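Local coordinates for protein amidohydrolase 2 (Bifidobacterium longum subsp. infantis, PDB 6UVZ) that probably acts as a hydrolase of the metallo-dependent (amidohydrolase) superfamily, although its substrate is not established, at residues A[80-84]-A[254-258]; A[83-89]-A[98-104]; A[88-92]-A[118-124]; A[134-138]-A[158-162]. All coordinates share one frame; numbering follows the deposited sequence.

Interaction 1 of 4, residues A[80-84]-A[254-258]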
loop_
_atom_site.group_PDB
_atom_site.type_symbol
_atom_site.label_atom_id
_atom_site.label_comp_id
_atom_site.label_asym_id
_atom_site.label_seq_id
_atom_site.Cartn_x
_atom_site.Cartn_y
_atom_site.Cartn_z
ATOM N N ILE A 80 -1.111 12.818 7.645
ATOM C CA ILE A 80 -1.231 11.370 7.830
ATOM C C ILE A 80 -2.726 11.069 7.877
ATOM O O ILE A 80 -3.372 11.150 8.922
ATOM C CB ILE A 80 -0.495 10.885 9.076
ATOM C CG1 ILE A 80 0.986 11.261 8.996
ATOM C CG2 ILE A 80 -0.647 9.379 9.228
ATOM C CD1 ILE A 80 1.803 10.795 10.183
ATOM N N LEU A 81 -3.282 10.720 6.715
ATOM C CA LEU A 81 -4.720 10.487 6.617
ATOM C C LEU A 81 -5.113 9.174 7.280
ATOM O O LEU A 81 -6.055 9.127 8.081
ATOM C CB LEU A 81 -5.151 10.502 5.150
ATOM C CG LEU A 81 -5.678 11.819 4.571
ATOM C CD1 LEU A 81 -4.823 12.999 5.002
ATOM C CD2 LEU A 81 -5.744 11.735 3.054
ATOM N N LYS A 82 -4.406 8.093 6.956
ATOM C CA LYS A 82 -4.697 6.774 7.491
ATOM C C LYS A 82 -3.404 6.107 7.935
ATOM O O LYS A 82 -2.320 6.419 7.432
ATOM C CB LYS A 82 -5.411 5.894 6.454
ATOM C CG LYS A 82 -6.743 6.445 5.966
ATOM C CD LYS A 82 -7.780 6.471 7.076
ATOM C CE LYS A 82 -9.097 7.049 6.584
ATOM N NZ LYS A 82 -10.153 7.012 7.632
ATOM N N ARG A 83 -3.528 5.180 8.883
ATOM C CA ARG A 83 -2.388 4.465 9.442
ATOM C C ARG A 83 -2.615 2.969 9.295
ATOM O O ARG A 83 -3.573 2.426 9.857
ATOM C CB ARG A 83 -2.173 4.836 10.910
ATOM C CG ARG A 83 -1.687 6.257 11.107
ATOM C CD ARG A 83 -1.830 6.706 12.550
ATOM N NE ARG A 83 -1.421 8.097 12.717
ATOM C CZ ARG A 83 -2.178 9.140 12.393
ATOM N NH1 ARG A 83 -3.386 8.952 11.879
ATOM N NH2 ARG A 83 -1.726 10.373 12.577
HETATM N N MSE A 84 -1.739 2.310 8.545
HETATM C CA MSE A 84 -1.813 0.867 8.351
HETATM C C MSE A 84 -0.743 0.168 9.182
HETATM O O MSE A 84 0.366 -0.074 8.706
HETATM C CB MSE A 84 -1.650 0.513 6.872
HETATM C CG MSE A 84 -2.631 1.223 5.954
HETATM SE SE MSE A 84 -4.467 0.633 6.218
HETATM C CE MSE A 84 -5.303 2.355 6.559
ATOM N N ALA A 254 -11.434 3.338 -1.092
ATOM C CA ALA A 254 -10.736 2.182 -0.537
ATOM C C ALA A 254 -10.492 2.354 0.958
ATOM O O ALA A 254 -10.853 1.485 1.761
ATOM C CB ALA A 254 -9.417 1.963 -1.278
ATOM N N TYR A 255 -9.880 3.469 1.348
ATOM C CA TYR A 255 -9.550 3.729 2.743
ATOM C C TYR A 255 -10.635 4.502 3.481
ATOM O O TYR A 255 -10.462 4.795 4.669
ATOM C CB TYR A 255 -8.223 4.491 2.834
ATOM C CG TYR A 255 -7.032 3.691 2.357
ATOM C CD1 TYR A 255 -6.413 2.772 3.193
ATOM C CD2 TYR A 255 -6.529 3.854 1.073
ATOM C CE1 TYR A 255 -5.326 2.036 2.766
ATOM C CE2 TYR A 255 -5.441 3.122 0.635
ATOM C CZ TYR A 255 -4.844 2.214 1.486
ATOM O OH TYR A 255 -3.761 1.481 1.061
ATOM N N ASN A 256 -11.741 4.833 2.811
ATOM C CA ASN A 256 -12.852 5.569 3.416
ATOM C C ASN A 256 -12.375 6.907 3.983
ATOM O O ASN A 256 -12.607 7.237 5.148
ATOM C CB ASN A 256 -13.551 4.729 4.489
ATOM C CG ASN A 256 -14.962 5.205 4.774
ATOM O OD1 ASN A 256 -15.188 6.018 5.670
ATOM N ND2 ASN A 256 -15.923 4.698 4.009
ATOM N N ILE A 257 -11.700 7.680 3.139
ATOM C CA ILE A 257 -11.145 8.972 3.528
ATOM C C ILE A 257 -12.222 10.031 3.320
ATOM O O ILE A 257 -12.588 10.342 2.183
ATOM C CB ILE A 257 -9.878 9.302 2.730
ATOM C CG1 ILE A 257 -8.816 8.221 2.946
ATOM C CG2 ILE A 257 -9.343 10.673 3.117
ATOM C CD1 ILE A 257 -7.577 8.401 2.093
ATOM N N ASP A 258 -12.727 10.587 4.416
ATOM C CA ASP A 258 -13.750 11.625 4.345
ATOM C C ASP A 258 -13.142 12.966 3.946
ATOM O O ASP A 258 -13.173 13.350 2.777
ATOM C CB ASP A 258 -14.480 11.754 5.683
ATOM C CG ASP A 258 -15.296 10.522 6.022
ATOM O OD1 ASP A 258 -15.316 9.576 5.206
ATOM O OD2 ASP A 258 -15.919 10.499 7.105
#
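Leu81, near the start of strand 80-86, meets the C-terminal tail through one methyl: Leu81 CD2 sits 3.8 Å from Ile257 CG2, and the two side chains cross at about a right angle. Lys82 follows. Its CG stands beside the backbone N (chi1 -60°) and the chain bends at chi2 and then runs straight, which sends it past the side chains of Tyr255 and Ile257 in the direction opposite to theirs. On the way Lys82 CG passes Tyr255 CB at 4.0 Å, and Lys82 CE packs 3.8 Å from Ile257 CG1. At the end Lys82 NZ gives a weak hydrogen bond to Asn256 O, 3.5 Å away, a carbonyl offered where Asn256 takes a positive phi (57°) just past helix 244-254. Two residues on, the selenomethionine Met84 comes to the edge of the Tyr255 ring. Met84 SE lies in the plane of the Tyr255 ring, 5.1 Å from its centroid, a Met-aromatic contact, while Met84 CE reaches Tyr255 CD1 at 3.6 Å. The Tyr255 hydroxyl itself is hydrogen-bonded to Glu136. This is the TIM barrel of the amidohydrolases: the tail after its last helix packs against strand 80-86 and sends a tyrosine among the strands.

Interaction 2 of 4, residues A[83-89]-A[98-104]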
loop_
_atom_site.group_PDB
_atom_site.type_symbol
_atom_site.label_atom_id
_atom_site.label_comp_id
_atom_site.label_asym_id
_atom_site.label_seq_id
_atom_site.Cartn_x
_atom_site.Cartn_y
_atom_site.Cartn_z
ATOM N N ARG A 83 -3.528 5.180 8.883
ATOM C CA ARG A 83 -2.388 4.465 9.442
ATOM C C ARG A 83 -2.615 2.969 9.295
ATOM O O ARG A 83 -3.573 2.426 9.857
ATOM C CB ARG A 83 -2.173 4.836 10.910
ATOM C CG ARG A 83 -1.687 6.257 11.107
ATOM C CD ARG A 83 -1.830 6.706 12.550
ATOM N NE ARG A 83 -1.421 8.097 12.717
ATOM C CZ ARG A 83 -2.178 9.140 12.393
ATOM N NH1 ARG A 83 -3.386 8.952 11.879
ATOM N NH2 ARG A 83 -1.726 10.373 12.577
HETATM N N MSE A 84 -1.739 2.310 8.545
HETATM C CA MSE A 84 -1.813 0.867 8.351
HETATM C C MSE A 84 -0.743 0.168 9.182
HETATM O O MSE A 84 0.366 -0.074 8.706
HETATM C CB MSE A 84 -1.650 0.513 6.872
HETATM C CG MSE A 84 -2.631 1.223 5.954
HETATM SE SE MSE A 84 -4.467 0.633 6.218
HETATM C CE MSE A 84 -5.303 2.355 6.559
ATOM N N LEU A 85 -1.082 -0.148 10.426
ATOM C CA LEU A 85 -0.148 -0.774 11.348
ATOM C C LEU A 85 -0.164 -2.292 11.171
ATOM O O LEU A 85 -1.037 -2.858 10.510
ATOM C CB LEU A 85 -0.486 -0.374 12.783
ATOM C CG LEU A 85 -0.550 1.145 12.969
ATOM C CD1 LEU A 85 -0.958 1.529 14.381
ATOM C CD2 LEU A 85 0.782 1.784 12.604
ATOM N N GLN A 86 0.825 -2.954 11.764
ATOM C CA GLN A 86 1.013 -4.377 11.532
ATOM C C GLN A 86 0.252 -5.217 12.552
ATOM O O GLN A 86 -0.120 -4.752 13.633
ATOM C CB GLN A 86 2.499 -4.742 11.557
ATOM C CG GLN A 86 3.213 -4.441 12.863
ATOM C CD GLN A 86 4.656 -4.911 12.850
ATOM O OE1 GLN A 86 5.549 -4.227 13.348
ATOM N NE2 GLN A 86 4.889 -6.088 12.279
ATOM N N GLY A 87 0.025 -6.473 12.188
ATOM C CA GLY A 87 -0.683 -7.400 13.052
ATOM C C GLY A 87 -0.787 -8.751 12.380
ATOM O O GLY A 87 -0.426 -8.922 11.212
ATOM N N ARG A 88 -1.285 -9.719 13.147
ATOM C CA ARG A 88 -1.501 -11.077 12.667
ATOM C C ARG A 88 -3.000 -11.308 12.519
ATOM O O ARG A 88 -3.740 -11.244 13.505
ATOM C CB ARG A 88 -0.883 -12.101 13.619
ATOM C CG ARG A 88 -1.003 -13.540 13.145
ATOM C CD ARG A 88 -0.216 -14.487 14.037
ATOM N NE ARG A 88 -0.366 -15.878 13.620
ATOM C CZ ARG A 88 0.374 -16.462 12.683
ATOM N NH1 ARG A 88 1.320 -15.776 12.057
ATOM N NH2 ARG A 88 0.166 -17.733 12.370
ATOM N N VAL A 89 -3.437 -11.578 11.290
ATOM C CA VAL A 89 -4.862 -11.660 10.986
ATOM C C VAL A 89 -5.475 -12.856 11.701
ATOM O O VAL A 89 -5.028 -13.997 11.533
ATOM C CB VAL A 89 -5.093 -11.741 9.472
ATOM C CG1 VAL A 89 -6.547 -12.066 9.174
ATOM C CG2 VAL A 89 -4.687 -10.436 8.808
ATOM N N ASN A 98 -5.688 3.113 17.496
ATOM C CA ASN A 98 -5.551 4.244 16.589
ATOM C C ASN A 98 -5.304 3.814 15.149
ATOM O O ASN A 98 -5.064 4.669 14.290
ATOM C CB ASN A 98 -4.420 5.163 17.057
ATOM C CG ASN A 98 -3.065 4.483 17.016
ATOM O OD1 ASN A 98 -2.949 3.290 17.292
ATOM N ND2 ASN A 98 -2.032 5.242 16.669
ATOM N N ALA A 99 -5.360 2.516 14.864
ATOM C CA ALA A 99 -5.051 1.998 13.539
ATOM C C ALA A 99 -6.296 2.007 12.661
ATOM O O ALA A 99 -7.378 1.602 13.098
ATOM C CB ALA A 99 -4.484 0.581 13.634
ATOM N N ASP A 100 -6.137 2.472 11.423
ATOM C CA ASP A 100 -7.217 2.448 10.447
ATOM C C ASP A 100 -7.248 1.160 9.637
ATOM O O ASP A 100 -8.264 0.870 8.996
ATOM C CB ASP A 100 -7.098 3.644 9.498
ATOM C CG ASP A 100 -7.208 4.975 10.218
ATOM O OD1 ASP A 100 -8.260 5.237 10.836
ATOM O OD2 ASP A 100 -6.233 5.756 10.177
ATOM N N GLY A 101 -6.166 0.389 9.655
ATOM C CA GLY A 101 -6.103 -0.871 8.938
ATOM C C GLY A 101 -4.913 -1.675 9.412
ATOM O O GLY A 101 -4.139 -1.239 10.268
ATOM N N ILE A 102 -4.769 -2.864 8.832
ATOM C CA ILE A 102 -3.758 -3.829 9.246
ATOM C C ILE A 102 -3.031 -4.356 8.018
ATOM O O ILE A 102 -3.650 -4.607 6.978
ATOM C CB ILE A 102 -4.384 -4.993 10.048
ATOM C CG1 ILE A 102 -4.949 -4.488 11.376
ATOM C CG2 ILE A 102 -3.366 -6.097 10.292
ATOM C CD1 ILE A 102 -3.899 -3.920 12.305
ATOM N N ARG A 103 -1.713 -4.518 8.137
ATOM C CA ARG A 103 -0.922 -5.242 7.151
ATOM C C ARG A 103 -0.143 -6.343 7.856
ATOM O O ARG A 103 0.564 -6.078 8.831
ATOM C CB ARG A 103 0.050 -4.327 6.399
ATOM C CG ARG A 103 0.848 -5.070 5.332
ATOM C CD ARG A 103 1.647 -4.138 4.435
ATOM N NE ARG A 103 2.989 -3.892 4.951
ATOM C CZ ARG A 103 3.968 -3.335 4.244
ATOM N NH1 ARG A 103 3.754 -2.969 2.988
ATOM N NH2 ARG A 103 5.160 -3.147 4.792
ATOM N N GLU A 104 -0.280 -7.573 7.364
ATOM C CA GLU A 104 0.521 -8.679 7.861
ATOM C C GLU A 104 1.637 -8.962 6.872
ATOM O O GLU A 104 1.350 -9.348 5.727
ATOM C CB GLU A 104 -0.334 -9.924 8.063
ATOM C CG GLU A 104 0.447 -11.121 8.582
ATOM C CD GLU A 104 -0.432 -12.327 8.854
ATOM O OE1 GLU A 104 -1.672 -12.179 8.831
ATOM O OE2 GLU A 104 0.119 -13.423 9.090
#
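Glu104 sends its side chain out fully extended, with CG anti to the backbone N (chi1 180°), past the carbonyl of Gly87 to the backbone of Val89. There Val89 N donates to Glu104 OE1 at 3.1 Å in a nearly straight bond (170°), approaching from above the carboxylate plane and not within it. The Val89 side chain crosses that of Glu104 at about a right angle. Glu104 OE2 forms a salt bridge with Arg115, and towards Arg88 it has only a long one: Arg88 NH1 is 4.0 Å away, with the oxygen well out of the guanidinium plane. At the other end of the contact Asp100 turns its carboxylate back to the neighbouring strand, where Asp100 OD2 accepts from Arg83 N through its anti lone pair at 3.1 Å. Between these ends, strands 80-86 and 101-103 run side by side as parallel neighbours of the TIM barrel. Arg103 N donates to Leu85 O at 3.0 Å, and Arg83 O takes the N-H of Asp100 as well as a weaker bond from Gly101 N. Met84, Gln86 and Arg103 lie on one face of the sheet. On it the selenium of Met84 rests against Gly101, which has no side chain, with SE 3.5 Å from Gly101 CA, and Arg103 reaches a salt bridge with Glu59. Leu85 and Ile102 lie on the other face, towards the helices: Leu85 CD1 touches Ala99 CB at 3.7 Å and the side chain goes on to Asp69 of helix 65-73, while Ile102 packs on Met128 of helix 119-131.

Interaction 3 of 4, residues A[88-92]-A[118-124]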
loop_
_atom_site.group_PDB
_atom_site.type_symbol
_atom_site.label_atom_id
_atom_site.label_comp_id
_atom_site.label_asym_id
_atom_site.label_seq_id
_atom_site.Cartn_x
_atom_site.Cartn_y
_atom_site.Cartn_z
ATOM N N ARG A 88 -1.285 -9.719 13.147
ATOM C CA ARG A 88 -1.501 -11.077 12.667
ATOM C C ARG A 88 -3.000 -11.308 12.519
ATOM O O ARG A 88 -3.740 -11.244 13.505
ATOM C CB ARG A 88 -0.883 -12.101 13.619
ATOM C CG ARG A 88 -1.003 -13.540 13.145
ATOM C CD ARG A 88 -0.216 -14.487 14.037
ATOM N NE ARG A 88 -0.366 -15.878 13.620
ATOM C CZ ARG A 88 0.374 -16.462 12.683
ATOM N NH1 ARG A 88 1.320 -15.776 12.057
ATOM N NH2 ARG A 88 0.166 -17.733 12.370
ATOM N N VAL A 89 -3.437 -11.578 11.290
ATOM C CA VAL A 89 -4.862 -11.660 10.986
ATOM C C VAL A 89 -5.475 -12.856 11.701
ATOM O O VAL A 89 -5.028 -13.997 11.533
ATOM C CB VAL A 89 -5.093 -11.741 9.472
ATOM C CG1 VAL A 89 -6.547 -12.066 9.174
ATOM C CG2 VAL A 89 -4.687 -10.436 8.808
ATOM N N SER A 90 -6.507 -12.598 12.496
ATOM C CA SER A 90 -7.257 -13.625 13.205
ATOM C C SER A 90 -8.516 -12.977 13.777
ATOM O O SER A 90 -8.539 -11.766 14.004
ATOM C CB SER A 90 -6.422 -14.261 14.329
ATOM O OG SER A 90 -6.161 -13.327 15.363
ATOM N N PRO A 91 -9.571 -13.762 14.012
ATOM C CA PRO A 91 -10.791 -13.189 14.601
ATOM C C PRO A 91 -10.641 -12.842 16.076
ATOM O O PRO A 91 -11.619 -12.482 16.740
ATOM C CB PRO A 91 -11.837 -14.291 14.383
ATOM C CG PRO A 91 -11.047 -15.542 14.251
ATOM C CD PRO A 91 -9.759 -15.161 13.594
ATOM N N TRP A 92 -9.415 -12.951 16.599
ATOM C CA TRP A 92 -9.091 -12.529 17.958
ATOM C C TRP A 92 -7.857 -11.633 17.978
ATOM O O TRP A 92 -7.180 -11.542 19.007
ATOM C CB TRP A 92 -8.873 -13.740 18.868
ATOM C CG TRP A 92 -7.795 -14.651 18.370
ATOM C CD1 TRP A 92 -6.453 -14.532 18.589
ATOM C CD2 TRP A 92 -7.967 -15.815 17.554
ATOM N NE1 TRP A 92 -5.780 -15.552 17.964
ATOM C CE2 TRP A 92 -6.686 -16.355 17.321
ATOM C CE3 TRP A 92 -9.080 -16.456 17.001
ATOM C CZ2 TRP A 92 -6.488 -17.502 16.557
ATOM C CZ3 TRP A 92 -8.880 -17.596 16.243
ATOM C CH2 TRP A 92 -7.595 -18.108 16.031
ATOM N N GLU A 118 -5.191 -20.629 5.753
ATOM C CA GLU A 118 -5.584 -21.022 7.096
ATOM C C GLU A 118 -6.964 -20.454 7.424
ATOM O O GLU A 118 -7.280 -19.324 7.037
ATOM C CB GLU A 118 -4.560 -20.540 8.122
ATOM C CG GLU A 118 -3.119 -20.865 7.758
ATOM C CD GLU A 118 -2.192 -20.835 8.957
ATOM O OE1 GLU A 118 -2.116 -21.852 9.677
ATOM O OE2 GLU A 118 -1.546 -19.791 9.186
ATOM N N PRO A 119 -7.810 -21.213 8.128
ATOM C CA PRO A 119 -9.163 -20.715 8.419
ATOM C C PRO A 119 -9.180 -19.512 9.341
ATOM O O PRO A 119 -10.091 -18.682 9.235
ATOM C CB PRO A 119 -9.855 -21.924 9.064
ATOM C CG PRO A 119 -9.014 -23.101 8.697
ATOM C CD PRO A 119 -7.615 -22.592 8.599
ATOM N N GLU A 120 -8.208 -19.390 10.250
ATOM C CA GLU A 120 -8.171 -18.219 11.119
ATOM C C GLU A 120 -7.841 -16.956 10.334
ATOM O O GLU A 120 -8.226 -15.855 10.743
ATOM C CB GLU A 120 -7.164 -18.426 12.252
ATOM C CG GLU A 120 -5.706 -18.328 11.835
ATOM C CD GLU A 120 -4.757 -18.465 13.009
ATOM O OE1 GLU A 120 -5.108 -19.171 13.978
ATOM O OE2 GLU A 120 -3.664 -17.862 12.966
ATOM N N PHE A 121 -7.138 -17.094 9.208
ATOM C CA PHE A 121 -6.895 -15.942 8.347
ATOM C C PHE A 121 -8.171 -15.523 7.628
ATOM O O PHE A 121 -8.455 -14.326 7.503
ATOM C CB PHE A 121 -5.787 -16.262 7.344
ATOM C CG PHE A 121 -5.340 -15.079 6.532
ATOM C CD1 PHE A 121 -4.366 -14.221 7.015
ATOM C CD2 PHE A 121 -5.886 -14.829 5.283
ATOM C CE1 PHE A 121 -3.950 -13.132 6.271
ATOM C CE2 PHE A 121 -5.474 -13.741 4.534
ATOM C CZ PHE A 121 -4.505 -12.892 5.029
ATOM N N ILE A 122 -8.951 -16.495 7.152
ATOM C CA ILE A 122 -10.221 -16.182 6.502
ATOM C C ILE A 122 -11.199 -15.589 7.509
ATOM O O ILE A 122 -11.862 -14.581 7.235
ATOM C CB ILE A 122 -10.801 -17.438 5.827
ATOM C CG1 ILE A 122 -9.773 -18.060 4.880
ATOM C CG2 ILE A 122 -12.081 -17.098 5.080
ATOM C CD1 ILE A 122 -9.338 -17.141 3.766
ATOM N N ALA A 123 -11.305 -16.207 8.687
ATOM C CA ALA A 123 -12.182 -15.679 9.725
ATOM C C ALA A 123 -11.720 -14.311 10.203
ATOM O O ALA A 123 -12.549 -13.469 10.569
ATOM C CB ALA A 123 -12.258 -16.656 10.898
ATOM N N GLY A 124 -10.408 -14.069 10.209
ATOM C CA GLY A 124 -9.909 -12.756 10.572
ATOM C C GLY A 124 -10.280 -11.683 9.570
ATOM O O GLY A 124 -10.484 -10.525 9.943
#
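Val89 holds CG1 anti to its own N (chi1 170°), which turns that methyl to helix 119-131, while Phe121, whose CB leads away from the loop, has its CG anti to N as well (chi1 -172°), which swings the ring back to meet it. The result is an off-centre CH-pi contact, with Val89 CG1 4.2 Å from the centroid of the Phe121 ring. Closer still, Val89 CB comes to 3.6 Å from Phe121 CD1. Val89 CG1 also lies 3.7 Å from Gly124 CA, where the helix has no side chain and the loop backbone comes close. Here the loop that leaves the C-terminal end of strand 80-86 settles on the first turns of the helix that follows the next barrel strand, 101-103, joining two successive beta-alpha units of the TIM barrel; Glu118 is the N-cap residue of that helix. Ser90 CA points its hydrogen at Glu120 O, 3.5 Å away, a carbonyl already holding Gly124 N in the helix. Beyond it Pro91 CG lies 3.7 Å from Ala123 CB. The carboxylate of Glu120 stands almost perpendicular to the Trp92 ring and meets its edge, with Glu120 OE1 3.4 Å from Trp92 CZ2, while Ser90 CB covers one face of the indole. Glu120 OE2 makes a salt bridge with Arg115, which also binds Glu118, and has a long one to Arg88, whose NH2 is 3.9 Å away.

Interaction 4 of 4, residues A[134-138]-A[158-162]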
loop_
_atom_site.group_PDB
_atom_site.type_symbol
_atom_site.label_atom_id
_atom_site.label_comp_id
_atom_site.label_asym_id
_atom_site.label_seq_id
_atom_site.Cartn_x
_atom_site.Cartn_y
_atom_site.Cartn_z
ATOM N N PRO A 134 -9.515 -2.137 6.367
ATOM C CA PRO A 134 -8.958 -2.718 5.141
ATOM C C PRO A 134 -7.689 -3.503 5.435
ATOM O O PRO A 134 -6.993 -3.271 6.426
ATOM C CB PRO A 134 -8.663 -1.496 4.263
ATOM C CG PRO A 134 -9.458 -0.374 4.867
ATOM C CD PRO A 134 -9.507 -0.667 6.333
ATOM N N PHE A 135 -7.392 -4.448 4.549
ATOM C CA PHE A 135 -6.189 -5.262 4.655
ATOM C C PHE A 135 -5.207 -4.889 3.552
ATOM O O PHE A 135 -5.594 -4.713 2.393
ATOM C CB PHE A 135 -6.511 -6.756 4.576
ATOM C CG PHE A 135 -5.297 -7.635 4.670
ATOM C CD1 PHE A 135 -4.667 -7.839 5.886
ATOM C CD2 PHE A 135 -4.782 -8.252 3.544
ATOM C CE1 PHE A 135 -3.548 -8.643 5.978
ATOM C CE2 PHE A 135 -3.663 -9.060 3.630
ATOM C CZ PHE A 135 -3.046 -9.255 4.848
ATOM N N GLU A 136 -3.935 -4.776 3.925
ATOM C CA GLU A 136 -2.862 -4.427 3.001
ATOM C C GLU A 136 -2.126 -5.709 2.628
ATOM O O GLU A 136 -1.467 -6.324 3.474
ATOM C CB GLU A 136 -1.920 -3.408 3.637
ATOM C CG GLU A 136 -1.326 -2.405 2.671
ATOM C CD GLU A 136 -2.261 -1.250 2.383
ATOM O OE1 GLU A 136 -3.059 -0.892 3.275
ATOM O OE2 GLU A 136 -2.200 -0.701 1.265
ATOM N N LEU A 137 -2.238 -6.115 1.364
ATOM C CA LEU A 137 -1.683 -7.379 0.891
ATOM C C LEU A 137 -0.341 -7.124 0.214
ATOM O O LEU A 137 -0.286 -6.532 -0.868
ATOM C CB LEU A 137 -2.652 -8.073 -0.064
ATOM C CG LEU A 137 -2.131 -9.355 -0.719
ATOM C CD1 LEU A 137 -1.691 -10.354 0.336
ATOM C CD2 LEU A 137 -3.183 -9.970 -1.627
ATOM N N CYS A 138 0.737 -7.581 0.850
ATOM C CA CYS A 138 2.081 -7.534 0.280
ATOM C C CYS A 138 2.670 -8.933 0.379
ATOM O O CYS A 138 3.002 -9.394 1.477
ATOM C CB CYS A 138 2.960 -6.514 1.006
ATOM S SG CYS A 138 4.630 -6.357 0.330
ATOM N N THR A 158 -12.048 -5.068 2.459
ATOM C CA THR A 158 -11.320 -4.246 1.502
ATOM C C THR A 158 -9.861 -4.681 1.486
ATOM O O THR A 158 -9.159 -4.559 2.497
ATOM C CB THR A 158 -11.437 -2.763 1.857
ATOM O OG1 THR A 158 -12.811 -2.362 1.788
ATOM C CG2 THR A 158 -10.619 -1.919 0.892
ATOM N N VAL A 159 -9.409 -5.194 0.345
ATOM C CA VAL A 159 -8.038 -5.658 0.170
ATOM C C VAL A 159 -7.340 -4.721 -0.805
ATOM O O VAL A 159 -7.904 -4.363 -1.846
ATOM C CB VAL A 159 -7.996 -7.115 -0.324
ATOM C CG1 VAL A 159 -8.937 -7.310 -1.507
ATOM C CG2 VAL A 159 -6.574 -7.516 -0.691
ATOM N N ILE A 160 -6.123 -4.312 -0.461
ATOM C CA ILE A 160 -5.313 -3.439 -1.302
ATOM C C ILE A 160 -4.067 -4.216 -1.698
ATOM O O ILE A 160 -3.246 -4.568 -0.839
ATOM C CB ILE A 160 -4.947 -2.125 -0.598
ATOM C CG1 ILE A 160 -6.192 -1.270 -0.356
ATOM C CG2 ILE A 160 -3.941 -1.355 -1.428
ATOM C CD1 ILE A 160 -6.868 -1.514 0.976
ATOM N N ILE A 161 -3.922 -4.489 -2.993
ATOM C CA ILE A 161 -2.777 -5.232 -3.506
ATOM C C ILE A 161 -1.591 -4.276 -3.579
ATOM O O ILE A 161 -1.607 -3.307 -4.342
ATOM C CB ILE A 161 -3.076 -5.851 -4.876
ATOM C CG1 ILE A 161 -4.467 -6.486 -4.897
ATOM C CG2 ILE A 161 -2.028 -6.890 -5.226
ATOM C CD1 ILE A 161 -4.650 -7.609 -3.910
ATOM N N ASP A 162 -0.557 -4.544 -2.785
ATOM C CA ASP A 162 0.605 -3.667 -2.727
ATOM C C ASP A 162 1.547 -3.942 -3.892
ATOM O O ASP A 162 1.844 -5.100 -4.203
ATOM C CB ASP A 162 1.355 -3.847 -1.406
ATOM C CG ASP A 162 0.606 -3.272 -0.226
ATOM O OD1 ASP A 162 -0.507 -2.740 -0.426
ATOM O OD2 ASP A 162 1.133 -3.349 0.903
#
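The carboxylates of Glu136 and Asp162 come together with their planes 35° apart, the side chains crossing at about a right angle: Glu136 OE2 lies 3.1 Å from Asp162 OD1, and Glu136 CG rests against the same aspartate group. The two belong to the beta-alpha-beta unit formed by strand 135-137, helix 144-153 and strand 159-161, one of the repeating crossovers of the TIM barrel. Both oxygens of the close pair are acceptors and no hydrogen bond joins them. Lys190 lies beside them, forming a salt bridge with Glu136 and a long, weak ion pair with Asp162. Glu136 OE2 also has Ile160 CG2 along its flank. The strands run parallel and pair in register from Pro134 with Thr158 to Cys138 with Asp162. Phe135 N donates to Thr158 O at 2.7 Å, and the ladder goes on from strand to strand, Ile160 N giving to Phe135 O, Leu137 N to Ile160 O and Asp162 N to Leu137 O. Glu136 and Ile160 share one face of this sheet. On the face with Phe135 and Val159, Leu137 packs against Phe151 and Met147 of the connecting helix. Leu137 holds CG anti to N (chi1 175°), which lays its chain beside that of Ile161, pointing the same way, with Leu137 CD2 3.6 Å from Ile161 CD1.

How the interactions relate
Following the chain, strand 80-86 opens interactions 1 and 2, and the loop after it opens interaction 3. Interaction 1 closes last, at the C terminus, and its long loop encloses the other three. Interaction 2 shares Arg83 and Met84 with it and closes early, on strand 101-103, the next in the barrel. Interaction 3 starts where interaction 2's first segment ends, at Arg88 and Val89, and closes on helix 119-131 after interaction 2 has closed, so these two loops overlap. Interaction 4 comes after both, joining strands 135-137 and 159-161. Strand 101-103 also neighbours 135-137, so interactions 2 and 4 continue one sheet, and the C-terminal tail of interaction 1 also touches the strands of interaction 4.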